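Local coordinates for uncharacterized protein, DUF633, LMOf2365_1472 (Listeria monocytogenes str. 4b F2365, PDB 3GNL) that is experimentally uncharacterised but probably methylates N1 of adenine 22 in tRNA, using S-adenosylmethionine as a class I methyltransferase, at residues Ser9-Lys14 / Ile122-Ile127; Ala16-Lys21 / Ile158-Pro163; Leu35-Val40 / Gln62-Ser67; Leu103-Leu108 / Ser136-Trp141. One frame throughout, in Å; residues are numbered along the deposited sequence. Where two conformers were deposited one is given.

How the contacts relate
Contacts 1 and 2 have centres 11 Å apart. Both bring the N-terminal segment against neighbouring strands 120-125 and 154-163, joined where Leu123 N lies 2.9 Å from Met159 O. Contact 3 lies farther along the same side of the sheet, centred 17 Å from contact 1 and 19 Å from contact 2; Leu35 touches Leu12, Ala16 and Ile19. Contact 4 is across the sheet: Leu123 and Pro125 meet Leu108 and Ile104, and Leu161 reaches Ser136 and Trp141. Contacts 3 and 4 stay about 12 Å apart at their nearest atoms. No ligand marks the site; this fold usually binds its cofactor at the C-terminal ends of the parallel strands, where Arg11 meets Gln124 and helix 34-41 begins.

Contact 1. Residues Ser9-Lys14 / Ile122-Ile127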
# COMPACT_ATOMS: atom_id res chain seq x y z
N SER A 9 -3.63 14.84 -4.36
CA SER A 9 -4.84 14.13 -4.02
C SER A 9 -4.84 13.78 -2.51
O SER A 9 -3.76 13.72 -1.90
CB SER A 9 -4.98 12.82 -4.83
OG SER A 9 -3.98 11.89 -4.46
N LYS A 10 -6.02 13.53 -1.94
CA LYS A 10 -6.10 13.15 -0.53
C LYS A 10 -5.32 11.86 -0.29
O LYS A 10 -4.71 11.67 0.76
CB LYS A 10 -7.55 13.01 -0.06
CG LYS A 10 -8.29 14.32 -0.09
CD LYS A 10 -7.97 15.13 1.17
CE LYS A 10 -9.00 16.26 1.36
NZ LYS A 10 -8.59 17.43 0.53
N ARG A 11 -5.38 10.97 -1.26
CA ARG A 11 -4.64 9.70 -1.19
C ARG A 11 -3.13 9.96 -1.08
O ARG A 11 -2.43 9.41 -0.20
CB ARG A 11 -4.97 8.83 -2.41
CG ARG A 11 -4.24 7.49 -2.47
CD ARG A 11 -4.60 6.77 -3.76
NE ARG A 11 -4.12 7.52 -4.91
CZ ARG A 11 -2.97 7.29 -5.55
NH1 ARG A 11 -2.15 6.32 -5.16
NH2 ARG A 11 -2.60 8.07 -6.57
N LEU A 12 -2.60 10.76 -2.01
CA LEU A 12 -1.16 11.01 -1.99
C LEU A 12 -0.75 11.91 -0.85
O LEU A 12 0.36 11.75 -0.36
CB LEU A 12 -0.66 11.54 -3.34
CG LEU A 12 -0.68 10.48 -4.45
CD1 LEU A 12 -0.34 11.21 -5.77
CD2 LEU A 12 0.25 9.30 -4.19
N GLU A 13 -1.63 12.79 -0.40
CA GLU A 13 -1.37 13.63 0.75
C GLU A 13 -1.22 12.74 1.99
O GLU A 13 -0.29 12.93 2.81
CB GLU A 13 -2.50 14.63 0.94
CG GLU A 13 -2.29 15.57 2.15
CD GLU A 13 -3.36 16.64 2.23
OE1 GLU A 13 -4.55 16.31 2.38
OE2 GLU A 13 -3.00 17.83 2.10
N LYS A 14 -2.08 11.73 2.09
CA LYS A 14 -2.00 10.84 3.25
C LYS A 14 -0.71 10.06 3.21
O LYS A 14 -0.05 9.90 4.23
CB LYS A 14 -3.27 9.95 3.40
CG LYS A 14 -3.30 9.17 4.73
CD LYS A 14 -3.32 10.16 5.91
CE LYS A 14 -3.74 9.50 7.19
NZ LYS A 14 -3.69 10.52 8.30
N ILE A 122 6.32 2.93 2.98
CA ILE A 122 4.96 3.46 2.97
C ILE A 122 4.26 2.88 1.74
O ILE A 122 4.66 3.16 0.57
CB ILE A 122 4.92 4.98 2.87
CG1 ILE A 122 5.69 5.61 4.05
CG2 ILE A 122 3.48 5.44 2.88
CD1 ILE A 122 6.10 7.09 3.80
N LEU A 123 3.30 1.97 1.96
CA LEU A 123 2.77 1.20 0.82
C LEU A 123 1.28 1.49 0.71
O LEU A 123 0.57 1.59 1.73
CB LEU A 123 2.98 -0.31 1.05
CG LEU A 123 4.39 -0.72 1.42
CD1 LEU A 123 4.37 -2.26 1.60
CD2 LEU A 123 5.39 -0.27 0.34
N GLN A 124 0.81 1.66 -0.53
CA GLN A 124 -0.60 1.95 -0.73
C GLN A 124 -1.08 1.02 -1.85
O GLN A 124 -1.04 1.38 -3.00
CB GLN A 124 -0.81 3.43 -1.04
CG GLN A 124 -2.31 3.82 -1.15
CD GLN A 124 -2.84 3.60 -2.55
OE1 GLN A 124 -2.30 4.16 -3.49
NE2 GLN A 124 -3.87 2.75 -2.69
N PRO A 125 -1.55 -0.18 -1.47
CA PRO A 125 -2.05 -1.14 -2.48
C PRO A 125 -3.51 -0.88 -2.86
O PRO A 125 -4.32 -0.54 -2.00
CB PRO A 125 -1.94 -2.47 -1.77
CG PRO A 125 -2.22 -2.13 -0.30
CD PRO A 125 -1.56 -0.75 -0.12
N ASN A 126 -3.80 -1.03 -4.13
CA ASN A 126 -5.14 -0.79 -4.68
C ASN A 126 -6.02 -2.04 -4.59
O ASN A 126 -7.20 -1.97 -4.86
CB ASN A 126 -5.03 -0.37 -6.14
CG ASN A 126 -4.57 1.08 -6.29
OD1 ASN A 126 -4.53 1.86 -5.34
ND2 ASN A 126 -4.21 1.43 -7.49
N ILE A 127 -5.41 -3.18 -4.27
CA ILE A 127 -6.11 -4.49 -4.17
C ILE A 127 -5.24 -5.37 -3.32
O ILE A 127 -4.01 -5.17 -3.27
CB ILE A 127 -6.36 -5.13 -5.62
CG1 ILE A 127 -7.25 -6.39 -5.59
CG2 ILE A 127 -5.07 -5.44 -6.34
CD1 ILE A 127 -7.59 -6.92 -7.06
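Gln124 OE1 is gripped from two directions, by the guanidinium of Arg11 and, more weakly, by the backbone N of Gly98. The bond from Arg11 NH1 to Gln124 OE1 is 2.7 Å long, with an N-H...O angle of 150°. The oxygen sits at the edge of the guanidinium, close to its plane, whereas NH1 approaches tilted out of the plane of the amide. The two flat groups are thus steeply turned against each other, 75° apart. Arg11 runs straight as far as CD and then bends at chi3 (65°), a turn that brings NH1 back to the oxygen and leaves CD alongside it, 3.5 Å from Gln124 OE1. Leu12 CG lies over one face of the guanidinium, near its rim. In the conformer given, Gln124 NE2 donates to Asn126 OD1 at 2.9 Å, consistent with the amide's orientation. Arg11 NH2 has a second, long and weak ion pair with Asp31. At the start of the helix, Ser9 OG accepts from Leu12 N at 3.0 Å as an N-cap, while the Glu151 carboxylate takes the N-H groups of Lys10 and Arg11. The contact ties the helix preceding the first strand to the C-terminal end of strand 120-125, the last parallel strand in the 3-2-1-4-5-7-6 sheet of class I (Rossmann-like) methyltransferases.

Contact 2. Residues Ala16-Lys21 / Ile158-Pro163; sequences ASYITK and IMVLAP
Tyr18 lays one face of its ring on Val160, whose CG2 methyl stands 3.5 Å from the ring centroid and 16° off the ring normal, a CH-pi contact. The methyl is displaced toward the root of the ring: its nearest ring atom is Tyr18 CG, 3.4 Å from Val160 CG2. Val160 turns CG1 anti to its own N (chi1 -179°), which places CG2 beside that N and under the ring. Ile158, two residues earlier on the same strand, also points to the tyrosine; its CG2 branch, opposite the backbone N, comes within 3.9 Å of Tyr18 CE2, meeting the ring obliquely. Two methyls of one strand face thus support the ring, one beneath its root and the other by the far half of one side. Strand 154-163 is the antiparallel member of the 3-2-1-4-5-7-6 sheet of class I methyltransferases, and residues 16-21 link the N-terminal helix to the first strand, so the tyrosine carries this linker across to that strand. Tyr18 lies within a type I turn from Ala16 to Ile19, closed by Ile19 N to Ala16 O at 2.9 Å; its CG, anti to the carbonyl carbon (chi1 -65°), directs the ring toward the strand. Ser17 OG, hydrogen-bonded to Lys14 O, lies 3.9 Å above the opposite ring face. Tyr18 also touches Ser145 and Ala147 of strand 141-151, and its CB packs on Ile122 CD1 at 3.7 Å. Selenomethionine Met159 leaves the strand on the opposite side, and its side chain touches Leu132 and Arg133.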
# COMPACT_ATOMS: atom_id res chain seq x y z
N ALA A 16 2.13 10.94 1.79
CA ALA A 16 3.19 11.93 2.07
C ALA A 16 3.25 12.28 3.55
O ALA A 16 4.34 12.62 4.04
CB ALA A 16 2.98 13.17 1.25
N SER A 17 2.11 12.16 4.24
CA SER A 17 2.06 12.60 5.65
C SER A 17 2.94 11.71 6.54
O SER A 17 3.23 12.08 7.68
CB SER A 17 0.62 12.60 6.19
OG SER A 17 0.21 11.29 6.49
N TYR A 18 3.35 10.55 6.04
CA TYR A 18 4.21 9.62 6.76
C TYR A 18 5.68 9.85 6.50
O TYR A 18 6.51 9.13 7.03
CB TYR A 18 3.80 8.18 6.46
CG TYR A 18 2.41 7.87 7.00
CD1 TYR A 18 2.16 7.85 8.38
CD2 TYR A 18 1.37 7.58 6.13
CE1 TYR A 18 0.88 7.55 8.89
CE2 TYR A 18 0.06 7.26 6.62
CZ TYR A 18 -0.15 7.24 7.99
OH TYR A 18 -1.41 6.94 8.49
N ILE A 19 5.99 10.87 5.70
CA ILE A 19 7.41 11.25 5.44
C ILE A 19 7.62 12.47 6.31
O ILE A 19 6.98 13.47 6.11
CB ILE A 19 7.61 11.64 3.96
CG1 ILE A 19 7.33 10.42 3.06
CG2 ILE A 19 9.04 12.16 3.73
CD1 ILE A 19 7.23 10.73 1.54
N THR A 20 8.49 12.38 7.33
CA THR A 20 8.48 13.40 8.38
C THR A 20 9.85 13.91 8.82
O THR A 20 9.94 14.94 9.49
CB THR A 20 7.75 12.85 9.68
OG1 THR A 20 8.41 11.66 10.11
CG2 THR A 20 6.28 12.56 9.40
N LYS A 21 10.90 13.18 8.49
CA LYS A 21 12.18 13.39 9.17
C LYS A 21 13.28 13.90 8.23
O LYS A 21 14.46 13.51 8.38
CB LYS A 21 12.62 12.09 9.82
CG LYS A 21 11.65 11.57 10.89
CD LYS A 21 11.77 10.05 11.01
CE LYS A 21 13.17 9.62 11.44
NZ LYS A 21 13.41 8.19 11.17
N ILE A 158 -3.55 2.47 3.40
CA ILE A 158 -2.10 2.84 3.43
C ILE A 158 -1.51 2.14 4.64
O ILE A 158 -2.16 2.03 5.69
CB ILE A 158 -1.93 4.37 3.56
CG1 ILE A 158 -2.56 5.04 2.32
CG2 ILE A 158 -0.42 4.76 3.71
CD1 ILE A 158 -2.79 6.49 2.50
N MSE A 159 -0.31 1.62 4.50
CA MSE A 159 0.36 1.00 5.65
C MSE A 159 1.80 1.49 5.70
O MSE A 159 2.45 1.68 4.67
CB MSE A 159 0.31 -0.53 5.57
CG MSE A 159 1.09 -1.17 4.48
SE MSE A 159 0.86 -3.15 4.62
CE MSE A 159 -0.91 -3.21 3.82
N VAL A 160 2.30 1.66 6.92
CA VAL A 160 3.68 2.12 7.09
C VAL A 160 4.39 1.06 7.87
O VAL A 160 3.82 0.56 8.86
CB VAL A 160 3.70 3.42 7.85
CG1 VAL A 160 5.17 3.91 8.01
CG2 VAL A 160 2.81 4.48 7.14
N LEU A 161 5.56 0.65 7.40
CA LEU A 161 6.29 -0.46 8.02
C LEU A 161 7.68 -0.06 8.42
O LEU A 161 8.26 0.86 7.83
CB LEU A 161 6.40 -1.64 7.06
CG LEU A 161 5.02 -2.20 6.64
CD1 LEU A 161 4.63 -1.51 5.38
CD2 LEU A 161 5.04 -3.67 6.40
N ALA A 162 8.29 -0.82 9.32
CA ALA A 162 9.70 -0.60 9.72
C ALA A 162 10.31 -1.97 9.99
O ALA A 162 9.59 -2.89 10.42
CB ALA A 162 9.75 0.27 10.95
N PRO A 163 11.64 -2.14 9.80
CA PRO A 163 12.26 -3.43 10.13
C PRO A 163 12.14 -3.75 11.62
O PRO A 163 12.14 -2.85 12.47
CB PRO A 163 13.74 -3.23 9.77
CG PRO A 163 13.80 -2.02 9.01
CD PRO A 163 12.66 -1.14 9.41

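Contact 3. Residues Leu35-Val40 / Gln62-Ser67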
# COMPACT_ATOMS: atom_id res chain seq x y z
N LEU A 35 4.41 13.57 -5.50
CA LEU A 35 4.75 13.34 -4.09
C LEU A 35 6.20 13.72 -3.74
O LEU A 35 6.41 14.46 -2.77
CB LEU A 35 4.31 11.93 -3.66
CG LEU A 35 4.68 11.51 -2.24
CD1 LEU A 35 3.67 10.47 -1.70
CD2 LEU A 35 6.08 11.01 -2.09
N PRO A 36 7.19 13.29 -4.54
CA PRO A 36 8.58 13.73 -4.30
C PRO A 36 8.71 15.22 -4.34
O PRO A 36 9.41 15.79 -3.48
CB PRO A 36 9.33 13.10 -5.46
CG PRO A 36 8.54 11.85 -5.79
CD PRO A 36 7.10 12.23 -5.55
N CYS A 37 8.04 15.89 -5.26
CA CYS A 37 8.16 17.36 -5.32
C CYS A 37 7.57 17.97 -4.07
O CYS A 37 8.17 18.87 -3.50
CB CYS A 37 7.52 17.94 -6.57
SG CYS A 37 8.45 17.56 -8.16
N PHE A 38 6.40 17.49 -3.67
CA PHE A 38 5.71 18.03 -2.48
C PHE A 38 6.58 17.83 -1.23
O PHE A 38 6.69 18.77 -0.42
CB PHE A 38 4.39 17.30 -2.32
CG PHE A 38 3.68 17.56 -1.02
CD1 PHE A 38 2.81 18.63 -0.92
CD2 PHE A 38 3.81 16.68 0.04
CE1 PHE A 38 2.08 18.87 0.28
CE2 PHE A 38 3.07 16.89 1.23
CZ PHE A 38 2.22 17.99 1.33
N ALA A 39 7.23 16.68 -1.11
CA ALA A 39 7.96 16.35 0.10
C ALA A 39 9.30 17.07 0.14
O ALA A 39 9.80 17.46 1.22
CB ALA A 39 8.12 14.89 0.24
N VAL A 40 9.92 17.27 -1.02
CA VAL A 40 11.18 18.03 -1.04
C VAL A 40 10.87 19.51 -0.73
O VAL A 40 11.56 20.14 0.08
CB VAL A 40 11.91 17.84 -2.38
CG1 VAL A 40 13.06 18.89 -2.56
CG2 VAL A 40 12.46 16.44 -2.45
N GLN A 62 9.90 13.54 -15.25
CA GLN A 62 11.03 14.43 -15.55
C GLN A 62 10.57 15.87 -15.70
O GLN A 62 11.22 16.79 -15.15
CB GLN A 62 11.73 14.00 -16.84
CG GLN A 62 12.71 12.86 -16.70
CD GLN A 62 13.24 12.37 -18.06
OE1 GLN A 62 12.45 12.04 -18.95
NE2 GLN A 62 14.57 12.33 -18.22
N LYS A 63 9.45 16.06 -16.41
CA LYS A 63 8.95 17.42 -16.68
C LYS A 63 8.42 18.08 -15.44
O LYS A 63 8.64 19.26 -15.25
CB LYS A 63 7.92 17.46 -17.80
CG LYS A 63 8.56 17.21 -19.18
CD LYS A 63 7.52 17.27 -20.26
CE LYS A 63 8.13 17.11 -21.68
NZ LYS A 63 8.76 18.38 -22.19
N GLN A 64 7.77 17.32 -14.56
CA GLN A 64 7.28 17.91 -13.32
C GLN A 64 8.44 18.36 -12.43
O GLN A 64 8.38 19.45 -11.82
CB GLN A 64 6.38 16.90 -12.58
CG GLN A 64 5.98 17.32 -11.17
CD GLN A 64 5.09 18.54 -11.13
OE1 GLN A 64 4.16 18.70 -11.92
NE2 GLN A 64 5.36 19.42 -10.18
N VAL A 65 9.50 17.56 -12.37
CA VAL A 65 10.67 17.84 -11.52
C VAL A 65 11.34 19.13 -12.06
O VAL A 65 11.68 20.02 -11.27
CB VAL A 65 11.68 16.65 -11.45
CG1 VAL A 65 13.01 17.04 -10.81
CG2 VAL A 65 11.02 15.48 -10.66
N ARG A 66 11.47 19.24 -13.39
CA ARG A 66 12.05 20.44 -13.99
C ARG A 66 11.19 21.67 -13.73
O ARG A 66 11.70 22.72 -13.30
CB ARG A 66 12.22 20.19 -15.48
CG ARG A 66 13.55 19.53 -15.76
N SER A 67 9.89 21.54 -13.92
CA SER A 67 8.92 22.59 -13.68
C SER A 67 8.92 23.08 -12.22
O SER A 67 8.53 24.21 -11.95
CB SER A 67 7.52 22.09 -14.04
OG SER A 67 6.53 23.06 -13.70
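Helices 34-41 and 55-67 are the connecting helices of two successive beta-alpha-beta units in the Rossmann-like sheet, the first joining strand 23-28 to strand 45-52 and the second leading on to strand 74-78. Cys37 is the residue through which they meet in this contact. The CA atoms of Cys37 and Val65 lie 6.7 Å apart, a close approach consistent with the small side chain at this position. With its SG anti to the carbonyl carbon (chi1 -71°), Cys37 pushes the sulfur against the other helix between two consecutive residues. On one of them it meets backbone as well as side chain, since Cys37 SG is 4.0 Å from Val65 CA and 4.1 Å from Val65 CG2. Val65 points across the line between the helices, and its side chain packs on Ile74 and Val76 of strand 74-78. The other residue, Gln64, sets its CG against the sulfur through chi1 (171°), and a bend at chi2 (66°) folds the amide back, with Gln64 NE2 4.1 Å from Cys37 SG. No hydrogen bond crosses the pair; the evidence is of van der Waals packing alone. Beside it, Ser68 also touches Cys37. The closest atoms are Cys37 SG and Gln64 CG, 3.9 Å apart.

Contact 4. Residues Leu103-Leu108 / Ser136-Trp141; sequences LIRTIL and SEQNNW
Arg105 and Gln138 supply the one polar contact between residues 103-108 and 136-141, and its geometry is poor. Arg105 NH2 lies 2.5 Å from Gln138 OE1 with an N-H...O angle of only 121°, a weak bond whose shortness makes it doubtful. Arg105 NH2 is also 3.1 Å from Gln138 NE2, where two donors face each other; this crowding makes the modelled position of the exposed Gln138 amide doubtful. The amide stands at the guanidinium edge, with the planes 55° apart. Arg105 gets there by an extended chain, its CG anti to the backbone N (chi1 -172°).

Firmer partners hold the rest of the guanidinium: NE forms a salt bridge with Glu109 of its own helix, and NH1 forms a hydrogen bond with Gln131 and a salt bridge with Glu134, two turns and one turn before Gln138 on helix 129-139. These probably set its position.

Helix-end bonds shape the other segment. Asn140 takes positive phi in a Schellman motif, with Trp141 N bonded to Ser136 O at 3.0 Å and a weak bond from Asn140 N to Glu137 O. Ser136 OG donates to Trp141 O at 2.7 Å and also bonds to Trp170.

Apolar contacts lie deeper. Ile104 and Leu108 pack on Leu132 and Trp135 of helix 129-139 and on strands 93-99 and 120-125, while Trp141 leads into strand 141-151 against Leu161 and Pro163 of strand 154-163.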
# COMPACT_ATOMS: atom_id res chain seq x y z
N LEU A 103 1.63 -7.08 -6.96
CA LEU A 103 2.70 -6.42 -7.72
C LEU A 103 3.70 -5.78 -6.76
O LEU A 103 4.91 -5.88 -6.97
CB LEU A 103 2.19 -5.35 -8.68
CG LEU A 103 3.27 -4.64 -9.54
CD1 LEU A 103 4.34 -5.59 -10.18
CD2 LEU A 103 2.66 -3.75 -10.61
N ILE A 104 3.17 -5.11 -5.74
CA ILE A 104 4.02 -4.49 -4.72
C ILE A 104 4.82 -5.53 -3.98
O ILE A 104 6.01 -5.35 -3.75
CB ILE A 104 3.21 -3.61 -3.68
CG1 ILE A 104 2.54 -2.43 -4.39
CG2 ILE A 104 4.14 -3.11 -2.57
CD1 ILE A 104 1.68 -1.53 -3.51
N ARG A 105 4.17 -6.64 -3.63
CA ARG A 105 4.85 -7.71 -2.94
C ARG A 105 6.01 -8.20 -3.82
O ARG A 105 7.13 -8.40 -3.30
CB ARG A 105 3.89 -8.88 -2.63
CG ARG A 105 4.57 -9.95 -1.74
CD ARG A 105 3.54 -10.93 -1.16
NE ARG A 105 4.19 -11.87 -0.25
CZ ARG A 105 3.56 -12.72 0.56
NH1 ARG A 105 2.23 -12.82 0.56
NH2 ARG A 105 4.28 -13.51 1.37
N THR A 106 5.72 -8.42 -5.11
CA THR A 106 6.73 -8.91 -6.09
C THR A 106 7.91 -7.94 -6.16
O THR A 106 9.07 -8.36 -6.10
CB THR A 106 6.09 -9.15 -7.47
OG1 THR A 106 5.09 -10.17 -7.32
CG2 THR A 106 7.12 -9.61 -8.53
N ILE A 107 7.59 -6.64 -6.18
CA ILE A 107 8.62 -5.60 -6.20
C ILE A 107 9.51 -5.70 -4.97
O ILE A 107 10.75 -5.59 -5.08
CB ILE A 107 7.98 -4.19 -6.33
CG1 ILE A 107 7.49 -4.01 -7.77
CG2 ILE A 107 8.99 -3.08 -5.93
CD1 ILE A 107 6.65 -2.79 -7.96
N LEU A 108 8.91 -5.88 -3.80
CA LEU A 108 9.65 -6.03 -2.54
C LEU A 108 10.51 -7.30 -2.47
O LEU A 108 11.64 -7.25 -1.94
CB LEU A 108 8.72 -5.97 -1.33
CG LEU A 108 8.04 -4.62 -1.11
CD1 LEU A 108 6.95 -4.74 -0.04
CD2 LEU A 108 9.06 -3.51 -0.69
N SER A 136 4.85 -8.70 5.45
CA SER A 136 5.39 -8.09 6.66
C SER A 136 5.71 -9.16 7.71
O SER A 136 6.78 -9.13 8.33
CB SER A 136 4.39 -7.03 7.16
OG SER A 136 4.12 -7.09 8.54
N GLU A 137 4.82 -10.13 7.88
CA GLU A 137 5.07 -11.22 8.79
C GLU A 137 6.23 -12.10 8.31
O GLU A 137 7.10 -12.41 9.15
CB GLU A 137 3.79 -12.07 8.85
CG GLU A 137 3.92 -13.32 9.69
CD GLU A 137 2.56 -13.94 9.93
OE1 GLU A 137 2.17 -14.80 9.08
OE2 GLU A 137 1.92 -13.64 10.96
N GLN A 138 6.26 -12.50 7.04
CA GLN A 138 7.34 -13.38 6.50
C GLN A 138 8.71 -12.73 6.57
O GLN A 138 9.71 -13.43 6.71
CB GLN A 138 7.10 -13.83 5.07
CG GLN A 138 6.00 -14.84 4.90
CD GLN A 138 5.67 -15.06 3.45
OE1 GLN A 138 6.29 -14.44 2.55
NE2 GLN A 138 4.70 -15.94 3.17
N ASN A 139 8.74 -11.41 6.47
CA ASN A 139 10.05 -10.74 6.45
C ASN A 139 10.37 -9.92 7.70
O ASN A 139 11.35 -9.18 7.73
CB ASN A 139 10.13 -9.90 5.18
CG ASN A 139 10.15 -10.77 3.95
OD1 ASN A 139 11.22 -11.21 3.53
ND2 ASN A 139 8.97 -11.04 3.35
N ASN A 140 9.56 -10.06 8.75
CA ASN A 140 9.75 -9.30 9.99
C ASN A 140 9.88 -7.79 9.82
O ASN A 140 10.81 -7.16 10.34
CB ASN A 140 10.92 -9.86 10.84
CG ASN A 140 10.60 -11.24 11.45
OD1 ASN A 140 9.44 -11.63 11.55
ND2 ASN A 140 11.62 -11.96 11.87
N TRP A 141 8.91 -7.22 9.11
CA TRP A 141 8.66 -5.79 9.16
C TRP A 141 7.42 -5.50 9.98
O TRP A 141 6.32 -6.03 9.68
CB TRP A 141 8.50 -5.18 7.76
CG TRP A 141 9.80 -5.13 6.95
CD1 TRP A 141 10.51 -6.17 6.50
CD2 TRP A 141 10.48 -3.94 6.51
NE1 TRP A 141 11.64 -5.73 5.82
CE2 TRP A 141 11.63 -4.36 5.82
CE3 TRP A 141 10.25 -2.58 6.68
CZ2 TRP A 141 12.54 -3.44 5.25
CZ3 TRP A 141 11.17 -1.65 6.12
CH2 TRP A 141 12.28 -2.10 5.41